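Local coordinates for protein catalase (PDB 4B7H) that breaks down hydrogen peroxide to water and oxygen at a buried haem, binds NADPH, and is inhibited by nitric oxide, at residues 135-140 and 331-336; 205-210 and 229-234; 121-126 and 141-146. All coordinates share one frame; numbering follows the deposited sequence.

Contact 1. Residues 135-140 and 331-336; sequences GNYDIV and GNIVPG. With HEM (protoporphyrin IX containing Fe), chain E.
Asn332 grips Asp138 at two points. Its backbone O accepts from Asp138 N at 3.0 Å. Its side-chain ND2 gives a nearly straight bond (164°) to Asp138 OD2 at 2.9 Å. The two side chains lie side by side and point the same way, but their flat ends are turned 81° apart. ND2 meets OD2 from above the carboxylate plane, while OD2 lies close to the amide plane of Asn332. Asp138 OD1 forms a salt bridge with Arg129, and Asp329 N also donates to OD2, partners that probably stabilise the buried carboxylate as an anion. Asn332 OD1 accepts from Arg365. Asn26 of the second subunit donates to both Asn136 O and Ile333 O.

Asn332 is the centre of an inverse gamma turn. Its O also takes a CA-H...O contact from Tyr137 CA, and it sits at the edge of the Tyr137 ring, 3.2 Å from CD1. The ring reaches this place because CG lies anti to the backbone N (chi1 176°). Val334 crosses Tyr137 at about a right angle, with CG2 3.9 Å from Tyr137 CB. Val334 CG1 rests on Gly135 O.

The loop 331-336 thus packs along strand 135-142, which forms a hairpin with strand 125-132 in the catalase beta-barrel. Val140 touches the haem. Tyr137 OH bonds to Tyr228 on strand 223-232.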
loop_
_atom_site.group_PDB
_atom_site.type_symbol
_atom_site.label_atom_id
_atom_site.label_comp_id
_atom_site.label_asym_id
_atom_site.label_seq_id
_atom_site.Cartn_x
_atom_site.Cartn_y
_atom_site.Cartn_z
ATOM N N GLY A 135 26.521 -2.002 -14.007
ATOM C CA GLY A 135 25.261 -1.578 -13.417
ATOM C C GLY A 135 24.502 -0.574 -14.268
ATOM O O GLY A 135 25.017 -0.076 -15.274
ATOM N N ASN A 136 23.266 -0.278 -13.872
ATOM C CA ASN A 136 22.474 0.734 -14.568
ATOM C C ASN A 136 22.975 2.120 -14.199
ATOM O O ASN A 136 23.029 2.473 -13.025
ATOM C CB ASN A 136 20.981 0.622 -14.233
ATOM C CG ASN A 136 20.363 -0.676 -14.735
ATOM O OD1 ASN A 136 20.910 -1.320 -15.633
ATOM N ND2 ASN A 136 19.218 -1.065 -14.158
ATOM N N TYR A 137 23.358 2.893 -15.210
ATOM C CA TYR A 137 23.765 4.277 -15.014
ATOM C C TYR A 137 22.680 5.162 -15.606
ATOM O O TYR A 137 22.455 5.145 -16.825
ATOM C CB TYR A 137 25.103 4.543 -15.713
ATOM C CG TYR A 137 25.563 5.985 -15.637
ATOM C CD1 TYR A 137 25.258 6.774 -14.532
ATOM C CD2 TYR A 137 26.293 6.564 -16.673
ATOM C CE1 TYR A 137 25.670 8.095 -14.460
ATOM C CE2 TYR A 137 26.707 7.891 -16.605
ATOM C CZ TYR A 137 26.391 8.645 -15.497
ATOM O OH TYR A 137 26.797 9.957 -15.428
ATOM N N ASP A 138 21.986 5.911 -14.754
ATOM C CA ASP A 138 20.934 6.794 -15.239
ATOM C C ASP A 138 21.422 8.223 -15.231
ATOM O O ASP A 138 22.004 8.676 -14.239
ATOM C CB ASP A 138 19.678 6.730 -14.352
ATOM C CG ASP A 138 19.016 5.363 -14.335
ATOM O OD1 ASP A 138 19.414 4.456 -15.097
ATOM O OD2 ASP A 138 18.061 5.213 -13.546
ATOM N N ILE A 139 21.188 8.919 -16.340
ATOM C CA ILE A 139 21.360 10.368 -16.370
ATOM C C ILE A 139 19.967 10.958 -16.532
ATOM O O ILE A 139 19.394 10.958 -17.624
ATOM C CB ILE A 139 22.312 10.852 -17.485
ATOM C CG1 ILE A 139 23.677 10.167 -17.348
ATOM C CG2 ILE A 139 22.453 12.379 -17.424
ATOM C CD1 ILE A 139 24.676 10.514 -18.443
ATOM N N VAL A 140 19.413 11.404 -15.413
ATOM C CA VAL A 140 18.042 11.873 -15.376
ATOM C C VAL A 140 18.105 13.377 -15.595
ATOM O O VAL A 140 18.244 14.168 -14.649
ATOM C CB VAL A 140 17.372 11.485 -14.035
ATOM C CG1 VAL A 140 15.911 11.908 -14.017
ATOM C CG2 VAL A 140 17.487 9.971 -13.823
ATOM N N GLY A 331 20.663 8.714 -8.640
ATOM C CA GLY A 331 21.520 7.965 -7.732
ATOM C C GLY A 331 22.055 6.672 -8.322
ATOM O O GLY A 331 22.930 6.025 -7.730
ATOM N N ASN A 332 21.524 6.279 -9.477
ATOM C CA ASN A 332 22.060 5.142 -10.211
ATOM C C ASN A 332 23.353 5.542 -10.918
ATOM O O ASN A 332 23.384 5.724 -12.141
ATOM C CB ASN A 332 21.031 4.610 -11.206
ATOM C CG ASN A 332 19.935 3.817 -10.533
ATOM O OD1 ASN A 332 20.120 3.289 -9.428
ATOM N ND2 ASN A 332 18.793 3.707 -11.201
ATOM N N ILE A 333 24.416 5.699 -10.130
ATOM C CA ILE A 333 25.733 5.969 -10.672
ATOM C C ILE A 333 26.571 4.694 -10.682
ATOM O O ILE A 333 26.202 3.684 -10.067
ATOM C CB ILE A 333 26.441 7.109 -9.917
ATOM C CG1 ILE A 333 26.630 6.767 -8.432
ATOM C CG2 ILE A 333 25.674 8.419 -10.097
ATOM C CD1 ILE A 333 27.460 7.802 -7.682
ATOM N N VAL A 334 27.688 4.742 -11.404
ATOM C CA VAL A 334 28.556 3.586 -11.603
ATOM C C VAL A 334 30.004 4.040 -11.390
ATOM O O VAL A 334 30.274 5.244 -11.363
ATOM C CB VAL A 334 28.384 2.990 -13.029
ATOM C CG1 VAL A 334 27.027 2.318 -13.183
ATOM C CG2 VAL A 334 28.584 4.066 -14.090
ATOM N N PRO A 335 30.947 3.089 -11.234
ATOM C CA PRO A 335 32.353 3.482 -11.078
ATOM C C PRO A 335 32.825 4.392 -12.209
ATOM O O PRO A 335 32.467 4.167 -13.366
ATOM C CB PRO A 335 33.095 2.139 -11.133
ATOM C CG PRO A 335 32.107 1.156 -10.591
ATOM C CD PRO A 335 30.763 1.634 -11.082
ATOM N N GLY A 336 33.611 5.409 -11.867
ATOM C CA GLY A 336 34.056 6.389 -12.842
ATOM C C GLY A 336 33.178 7.631 -12.930
ATOM O O GLY A 336 33.528 8.585 -13.631
HETATM C CHA HEM E . 11.069 13.166 -11.626
HETATM C CHB HEM E . 12.681 14.816 -7.360
HETATM C CHC HEM E . 15.045 18.336 -9.695
HETATM C CHD HEM E . 14.640 15.746 -13.733
HETATM C C1A HEM E . 11.282 13.313 -10.278
HETATM C C2A HEM E . 10.758 12.449 -9.236
HETATM C C3A HEM E . 11.225 12.907 -8.065
HETATM C C4A HEM E . 12.042 14.068 -8.322
HETATM C CMA HEM E . 10.981 12.348 -6.659
HETATM C CAA HEM E . 9.848 11.224 -9.477
HETATM C CBA HEM E . 10.713 9.999 -9.736
HETATM C CGA HEM E . 9.915 8.723 -9.792
HETATM O O1A HEM E . 10.276 7.858 -10.630
HETATM O O2A HEM E . 8.938 8.545 -9.020
HETATM C C1B HEM E . 13.444 15.935 -7.605
HETATM C C2B HEM E . 14.042 16.792 -6.607
HETATM C C3B HEM E . 14.677 17.785 -7.264
HETATM C C4B HEM E . 14.514 17.555 -8.683
HETATM C CMB HEM E . 13.909 16.567 -5.087
HETATM C CAB HEM E . 15.504 18.965 -6.719
HETATM C CBB HEM E . 16.145 18.907 -5.552
HETATM C C1C HEM E . 15.296 17.855 -10.968
HETATM C C2C HEM E . 16.336 18.285 -11.892
HETATM C C3C HEM E . 16.206 17.551 -13.011
HETATM C C4C HEM E . 15.103 16.636 -12.809
HETATM C CMC HEM E . 17.367 19.405 -11.605
HETATM C CAC HEM E . 17.063 17.537 -14.300
HETATM C CBC HEM E . 18.366 17.867 -14.308
HETATM C C1D HEM E . 13.598 14.879 -13.548
HETATM C C2D HEM E . 13.088 14.046 -14.589
HETATM C C3D HEM E . 11.985 13.243 -13.956
HETATM C C4D HEM E . 11.933 13.652 -12.578
HETATM C CMD HEM E . 13.551 13.992 -16.043
HETATM C CAD HEM E . 11.148 12.189 -14.666
HETATM C CBD HEM E . 11.982 10.916 -14.790
HETATM C CGD HEM E . 11.143 9.959 -15.583
HETATM O O1D HEM E . 10.723 8.909 -15.036
HETATM O O2D HEM E . 10.869 10.259 -16.772
HETATM N NA HEM E . 12.072 14.290 -9.690
HETATM N NB HEM E . 13.744 16.422 -8.859
HETATM N NC HEM E . 14.564 16.839 -11.560
HETATM N ND HEM E . 12.894 14.634 -12.373
HETATM FE FE HEM E . 13.283 15.581 -10.641
#

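Contact 2. Residues 205-210 and 229-234; sequences HQDGFG and HFKTRQ
Asp207 binds two neighbouring residues of the other segment with its two carboxylate oxygens. These bonds lie beside a short antiparallel beta ladder between strands 208-209 and 223-232 in the catalase barrel. OD1 of Asp207 accepts from Thr232 N at 2.9 Å, and the donor lies nearly on the line of its C-O bond. OD2 forms a salt bridge with Lys231 NZ at 2.8 Å, met from above the carboxylate plane. The lysine chain is bent at chi2 and chi3, which curls its amine back to the carboxylate. In the ladder, Gly208 and Phe230 are the hydrogen-bonded pair: Gly208 N donates to Phe230 O, and Phe230 N donates to Gly208 O. The next pair, Phe209 with His229, is non-hydrogen-bonded.

On that pair's face the two rings meet obliquely, with planes 78° apart. His229 ND1 comes 3.5 Å from Phe209 CE2, at the edge of the phenyl ring. His229 also touches the bound NADPH, and its NE2 bonds to Gln276. On the other face the Phe230 ring lies against the backbone of Gly208, with CD2 3.6 Å from Gly208 C. Gly210, at the end of the segment, touches the haem.

Farther out, Thr232 CB packs on Gln206 O, which accepts from Trp271 NE1. Thr232 OG1 accepts from Gln234 N in an ST turn and also bonds to Arg204 O. This turn brings Gln234 to His205, where Gln234 CB makes a CH-pi contact over one face of the imidazole, 4.0 Å from its centroid.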
loop_
_atom_site.group_PDB
_atom_site.type_symbol
_atom_site.label_atom_id
_atom_site.label_comp_id
_atom_site.label_asym_id
_atom_site.label_seq_id
_atom_site.Cartn_x
_atom_site.Cartn_y
_atom_site.Cartn_z
ATOM N N HIS A 205 13.084 16.834 -31.181
ATOM C CA HIS A 205 13.571 18.142 -31.603
ATOM C C HIS A 205 13.927 19.052 -30.429
ATOM O O HIS A 205 13.529 20.224 -30.382
ATOM C CB HIS A 205 12.531 18.806 -32.506
ATOM C CG HIS A 205 12.337 18.098 -33.813
ATOM N ND1 HIS A 205 11.428 17.077 -33.987
ATOM C CD2 HIS A 205 12.961 18.251 -35.007
ATOM C CE1 HIS A 205 11.484 16.644 -35.234
ATOM N NE2 HIS A 205 12.411 17.336 -35.873
ATOM N N GLN A 206 14.679 18.495 -29.484
ATOM C CA GLN A 206 15.177 19.240 -28.334
ATOM C C GLN A 206 16.485 18.602 -27.907
ATOM O O GLN A 206 16.692 17.398 -28.107
ATOM C CB GLN A 206 14.176 19.182 -27.170
ATOM C CG GLN A 206 14.052 17.782 -26.577
ATOM C CD GLN A 206 12.918 17.629 -25.597
ATOM O OE1 GLN A 206 12.325 18.612 -25.131
ATOM N NE2 GLN A 206 12.595 16.380 -25.283
ATOM N N ASP A 207 17.381 19.407 -27.345
ATOM C CA ASP A 207 18.563 18.871 -26.688
ATOM C C ASP A 207 18.183 18.279 -25.338
ATOM O O ASP A 207 17.119 18.586 -24.782
ATOM C CB ASP A 207 19.585 19.971 -26.399
ATOM C CG ASP A 207 20.302 20.481 -27.636
ATOM O OD1 ASP A 207 20.370 19.765 -28.663
ATOM O OD2 ASP A 207 20.840 21.610 -27.541
ATOM N N GLY A 208 19.089 17.474 -24.790
ATOM C CA GLY A 208 19.004 17.071 -23.399
ATOM C C GLY A 208 20.262 17.511 -22.678
ATOM O O GLY A 208 21.296 17.765 -23.307
ATOM N N PHE A 209 20.184 17.600 -21.353
ATOM C CA PHE A 209 21.325 18.015 -20.536
ATOM C C PHE A 209 21.278 17.290 -19.208
ATOM O O PHE A 209 20.190 17.028 -18.696
ATOM C CB PHE A 209 21.265 19.512 -20.225
ATOM C CG PHE A 209 21.158 20.393 -21.438
ATOM C CD1 PHE A 209 19.917 20.682 -21.984
ATOM C CD2 PHE A 209 22.290 20.959 -22.019
ATOM C CE1 PHE A 209 19.791 21.505 -23.096
ATOM C CE2 PHE A 209 22.178 21.789 -23.131
ATOM C CZ PHE A 209 20.927 22.058 -23.676
ATOM N N GLY A 210 22.436 16.987 -18.625
ATOM C CA GLY A 210 22.461 16.501 -17.256
ATOM C C GLY A 210 22.164 17.624 -16.275
ATOM O O GLY A 210 21.768 17.381 -15.131
ATOM N N HIS A 229 25.886 17.120 -22.257
ATOM C CA HIS A 229 25.071 17.737 -23.281
ATOM C C HIS A 229 24.708 16.723 -24.335
ATOM O O HIS A 229 25.559 16.064 -24.867
ATOM C CB HIS A 229 25.849 18.933 -23.940
ATOM C CG HIS A 229 26.155 20.078 -23.011
ATOM N ND1 HIS A 229 25.624 21.271 -23.147
ATOM C CD2 HIS A 229 27.011 20.145 -21.966
ATOM C CE1 HIS A 229 26.090 22.042 -22.213
ATOM N NE2 HIS A 229 26.955 21.354 -21.499
ATOM N N PHE A 230 23.421 16.578 -24.603
ATOM C CA PHE A 230 22.932 15.652 -25.610
ATOM C C PHE A 230 22.352 16.483 -26.750
ATOM O O PHE A 230 21.272 17.073 -26.617
ATOM C CB PHE A 230 21.893 14.703 -24.998
ATOM C CG PHE A 230 22.371 14.030 -23.734
ATOM C CD1 PHE A 230 23.459 13.166 -23.762
ATOM C CD2 PHE A 230 21.747 14.270 -22.521
ATOM C CE1 PHE A 230 23.912 12.551 -22.600
ATOM C CE2 PHE A 230 22.193 13.656 -21.357
ATOM C CZ PHE A 230 23.278 12.801 -21.397
ATOM N N LYS A 231 23.095 16.569 -27.854
ATOM C CA LYS A 231 22.781 17.536 -28.902
ATOM C C LYS A 231 21.965 16.874 -30.011
ATOM O O LYS A 231 22.440 15.953 -30.686
ATOM C CB LYS A 231 24.060 18.182 -29.456
ATOM C CG LYS A 231 24.964 18.811 -28.384
ATOM C CD LYS A 231 24.292 19.957 -27.639
ATOM C CE LYS A 231 24.054 21.158 -28.546
ATOM N NZ LYS A 231 23.525 22.330 -27.771
ATOM N N THR A 232 20.730 17.333 -30.184
ATOM C CA THR A 232 19.819 16.663 -31.100
ATOM C C THR A 232 20.260 16.764 -32.559
ATOM O O THR A 232 20.564 17.847 -33.054
ATOM C CB THR A 232 18.380 17.189 -30.972
ATOM O OG1 THR A 232 17.604 16.640 -32.042
ATOM C CG2 THR A 232 18.342 18.713 -31.046
ATOM N N ARG A 233 20.299 15.625 -33.242
ATOM C CA ARG A 233 20.597 15.629 -34.665
ATOM C C ARG A 233 19.403 16.064 -35.499
ATOM O O ARG A 233 19.551 16.414 -36.676
ATOM C CB ARG A 233 21.079 14.258 -35.122
ATOM C CG ARG A 233 22.495 13.972 -34.719
ATOM C CD ARG A 233 23.138 12.967 -35.649
ATOM N NE ARG A 233 24.405 12.513 -35.100
ATOM C CZ ARG A 233 25.067 11.446 -35.527
ATOM N NH1 ARG A 233 24.582 10.717 -36.523
ATOM N NH2 ARG A 233 26.212 11.111 -34.954
ATOM N N GLN A 234 18.220 16.036 -34.890
ATOM C CA GLN A 234 16.997 16.470 -35.558
ATOM C C GLN A 234 16.859 17.996 -35.517
ATOM O O GLN A 234 16.154 18.587 -36.345
ATOM C CB GLN A 234 15.778 15.800 -34.916
ATOM C CG GLN A 234 15.735 14.278 -35.103
ATOM C CD GLN A 234 16.803 13.520 -34.317
ATOM O OE1 GLN A 234 17.594 12.769 -34.896
ATOM N NE2 GLN A 234 16.825 13.706 -32.997
#

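Contact 3. Residues 121-126 and 141-146; sequences RDVHGF and GNNTPT. With HEM (protoporphyrin IX containing Fe), chain E.
Asn143 and His124 are joined by two hydrogen bonds. Asn143 N donates to His124 O at 2.9 Å. His124 N donates back to the side-chain OD1 of Asn143 at 3.1 Å, from well above the amide plane. Asn143 CG stands between its own backbone N and carbonyl carbon (chi1 70°), which folds the amide back over the His124 backbone. A water accepts from Asn143 ND2 and donates to Asp122 O.

Two further backbone bonds pair Phe126 with Gly141, N to O in each direction. They belong to the open end of the hairpin formed by strands 125-132 and 135-142, in the catalase barrel beside the haem. Gly125 faces Asn142 as a non-hydrogen-bonded pair.

Packing is light. The side chains of Val123 and Asn142 cross at about a right angle, with Val123 CG1 3.5 Å from Asn142 CG. The same CG1 touches Thr144 CG2 more loosely. The Phe126 ring leads away, into edge-to-face contacts with Phe107 and Trp271.

The haem lies against both segments. Its methyl CMD is 3.5 Å from Gly125 CA, so the haem packs directly on the backbone. The side-chain amide of Asn142 lies near the haem carbons CAC and C3C.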
loop_
_atom_site.group_PDB
_atom_site.type_symbol
_atom_site.label_atom_id
_atom_site.label_comp_id
_atom_site.label_asym_id
_atom_site.label_seq_id
_atom_site.Cartn_x
_atom_site.Cartn_y
_atom_site.Cartn_z
ATOM N N ARG A 121 3.221 24.648 -22.060
ATOM C CA ARG A 121 4.537 25.234 -21.792
ATOM C C ARG A 121 5.091 24.630 -20.508
ATOM O O ARG A 121 4.429 24.639 -19.467
ATOM C CB ARG A 121 4.481 26.763 -21.665
ATOM C CG ARG A 121 5.865 27.376 -21.360
ATOM C CD ARG A 121 5.871 28.907 -21.267
ATOM N NE ARG A 121 5.334 29.474 -22.499
ATOM C CZ ARG A 121 6.013 29.600 -23.637
ATOM N NH1 ARG A 121 7.301 29.276 -23.703
ATOM N NH2 ARG A 121 5.408 30.092 -24.712
ATOM N N ASP A 122 6.298 24.085 -20.586
ATOM C CA ASP A 122 6.898 23.419 -19.442
ATOM C C ASP A 122 8.312 23.029 -19.795
ATOM O O ASP A 122 8.666 22.943 -20.976
ATOM C CB ASP A 122 6.120 22.141 -19.097
ATOM C CG ASP A 122 6.060 21.869 -17.606
ATOM O OD1 ASP A 122 6.785 22.541 -16.829
ATOM O OD2 ASP A 122 5.279 20.974 -17.203
ATOM N N VAL A 123 9.113 22.770 -18.768
ATOM C CA VAL A 123 10.354 22.030 -18.934
ATOM C C VAL A 123 9.973 20.632 -19.435
ATOM O O VAL A 123 8.893 20.117 -19.087
ATOM C CB VAL A 123 11.100 21.922 -17.580
ATOM C CG1 VAL A 123 12.266 20.949 -17.662
ATOM C CG2 VAL A 123 11.568 23.299 -17.107
ATOM N N HIS A 124 10.832 20.019 -20.250
ATOM C CA HIS A 124 10.654 18.609 -20.580
ATOM C C HIS A 124 11.763 17.749 -20.021
ATOM O O HIS A 124 12.954 18.039 -20.183
ATOM C CB HIS A 124 10.521 18.392 -22.084
ATOM C CG HIS A 124 9.268 18.973 -22.639
ATOM N ND1 HIS A 124 8.135 18.222 -22.864
ATOM C CD2 HIS A 124 8.947 20.248 -22.955
ATOM C CE1 HIS A 124 7.178 19.008 -23.327
ATOM N NE2 HIS A 124 7.648 20.242 -23.396
ATOM N N GLY A 125 11.358 16.673 -19.362
ATOM C CA GLY A 125 12.297 15.697 -18.851
ATOM C C GLY A 125 12.970 14.937 -19.973
ATOM O O GLY A 125 12.375 14.699 -21.025
ATOM N N PHE A 126 14.212 14.536 -19.728
ATOM C CA PHE A 126 15.053 13.877 -20.718
ATOM C C PHE A 126 15.888 12.881 -19.907
ATOM O O PHE A 126 17.034 13.152 -19.539
ATOM C CB PHE A 126 15.935 14.934 -21.398
ATOM C CG PHE A 126 16.548 14.502 -22.706
ATOM C CD1 PHE A 126 17.494 13.492 -22.749
ATOM C CD2 PHE A 126 16.213 15.150 -23.890
ATOM C CE1 PHE A 126 18.075 13.110 -23.962
ATOM C CE2 PHE A 126 16.803 14.782 -25.108
ATOM C CZ PHE A 126 17.732 13.761 -25.139
ATOM N N GLY A 141 18.047 13.766 -16.867
ATOM C CA GLY A 141 18.239 15.153 -17.237
ATOM C C GLY A 141 16.966 15.850 -17.667
ATOM O O GLY A 141 15.869 15.311 -17.508
ATOM N N ASN A 142 17.122 17.066 -18.183
ATOM C CA ASN A 142 16.019 17.870 -18.711
ATOM C C ASN A 142 16.461 18.470 -20.040
ATOM O O ASN A 142 17.635 18.369 -20.406
ATOM C CB ASN A 142 15.657 19.008 -17.747
ATOM C CG ASN A 142 14.677 18.591 -16.656
ATOM O OD1 ASN A 142 13.822 17.722 -16.854
ATOM N ND2 ASN A 142 14.778 19.242 -15.507
ATOM N N ASN A 143 15.538 19.123 -20.742
ATOM C CA ASN A 143 15.862 19.813 -21.990
ATOM C C ASN A 143 16.401 21.243 -21.779
ATOM O O ASN A 143 16.339 22.078 -22.693
ATOM C CB ASN A 143 14.647 19.832 -22.923
ATOM C CG ASN A 143 13.552 20.741 -22.422
ATOM O OD1 ASN A 143 13.557 21.153 -21.260
ATOM N ND2 ASN A 143 12.607 21.063 -23.289
ATOM N N THR A 144 16.926 21.504 -20.579
ATOM C CA THR A 144 17.557 22.770 -20.203
ATOM C C THR A 144 18.862 22.496 -19.460
ATOM O O THR A 144 18.956 21.530 -18.688
ATOM C CB THR A 144 16.656 23.608 -19.274
ATOM O OG1 THR A 144 17.439 24.647 -18.676
ATOM C CG2 THR A 144 16.044 22.730 -18.167
ATOM N N PRO A 145 19.879 23.348 -19.679
ATOM C CA PRO A 145 21.180 23.182 -19.024
ATOM C C PRO A 145 21.168 23.669 -17.573
ATOM O O PRO A 145 22.167 23.512 -16.868
ATOM C CB PRO A 145 22.098 24.080 -19.865
ATOM C CG PRO A 145 21.177 25.195 -20.281
ATOM C CD PRO A 145 19.900 24.466 -20.639
ATOM N N THR A 146 20.050 24.238 -17.128
ATOM C CA THR A 146 19.965 24.835 -15.800
ATOM C C THR A 146 18.618 24.482 -15.149
ATOM O O THR A 146 17.895 23.630 -15.660
ATOM C CB THR A 146 20.230 26.371 -15.884
ATOM O OG1 THR A 146 20.323 26.936 -14.575
ATOM C CG2 THR A 146 19.145 27.082 -16.694
HETATM C CHA HEM E . 11.069 13.166 -11.626
HETATM C CHB HEM E . 12.681 14.816 -7.360
HETATM C CHC HEM E . 15.045 18.336 -9.695
HETATM C CHD HEM E . 14.640 15.746 -13.733
HETATM C C1A HEM E . 11.282 13.313 -10.278
HETATM C C2A HEM E . 10.758 12.449 -9.236
HETATM C C3A HEM E . 11.225 12.907 -8.065
HETATM C C4A HEM E . 12.042 14.068 -8.322
HETATM C CMA HEM E . 10.981 12.348 -6.659
HETATM C CAA HEM E . 9.848 11.224 -9.477
HETATM C CBA HEM E . 10.713 9.999 -9.736
HETATM C CGA HEM E . 9.915 8.723 -9.792
HETATM O O1A HEM E . 10.276 7.858 -10.630
HETATM O O2A HEM E . 8.938 8.545 -9.020
HETATM C C1B HEM E . 13.444 15.935 -7.605
HETATM C C2B HEM E . 14.042 16.792 -6.607
HETATM C C3B HEM E . 14.677 17.785 -7.264
HETATM C C4B HEM E . 14.514 17.555 -8.683
HETATM C CMB HEM E . 13.909 16.567 -5.087
HETATM C CAB HEM E . 15.504 18.965 -6.719
HETATM C CBB HEM E . 16.145 18.907 -5.552
HETATM C C1C HEM E . 15.296 17.855 -10.968
HETATM C C2C HEM E . 16.336 18.285 -11.892
HETATM C C3C HEM E . 16.206 17.551 -13.011
HETATM C C4C HEM E . 15.103 16.636 -12.809
HETATM C CMC HEM E . 17.367 19.405 -11.605
HETATM C CAC HEM E . 17.063 17.537 -14.300
HETATM C CBC HEM E . 18.366 17.867 -14.308
HETATM C C1D HEM E . 13.598 14.879 -13.548
HETATM C C2D HEM E . 13.088 14.046 -14.589
HETATM C C3D HEM E . 11.985 13.243 -13.956
HETATM C C4D HEM E . 11.933 13.652 -12.578
HETATM C CMD HEM E . 13.551 13.992 -16.043
HETATM C CAD HEM E . 11.148 12.189 -14.666
HETATM C CBD HEM E . 11.982 10.916 -14.790
HETATM C CGD HEM E . 11.143 9.959 -15.583
HETATM O O1D HEM E . 10.723 8.909 -15.036
HETATM O O2D HEM E . 10.869 10.259 -16.772
HETATM N NA HEM E . 12.072 14.290 -9.690
HETATM N NB HEM E . 13.744 16.422 -8.859
HETATM N NC HEM E . 14.564 16.839 -11.560
HETATM N ND HEM E . 12.894 14.634 -12.373
HETATM FE FE HEM E . 13.283 15.581 -10.641
HETATM O O HOH W 1 10.985 23.230 -22.281
#

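All three contacts are buried and reach one antiparallel sheet, the catalase barrel. Contacts 1 and 3 share strand 135-142: contact 1 adds a loop near its start, and contact 3 pairs its end with the neighbouring strand. Contact 2 joins two other strands, and its 205-210 segment lies against contact 3, where Phe209 N probably bonds to Asn142 O at 2.8 Å. Ile139 of contact 1 packs on Phe230 of contact 2. Contact 1 has one backbone and one amide-carboxylate bond, with arginines outside completing its polar groups, and meets a second subunit. Contact 2 alone has a salt bridge across its segments, and partly exposed residues at one end. Contact 3, closest to the chain centre, relies on backbone and asparagine bonds.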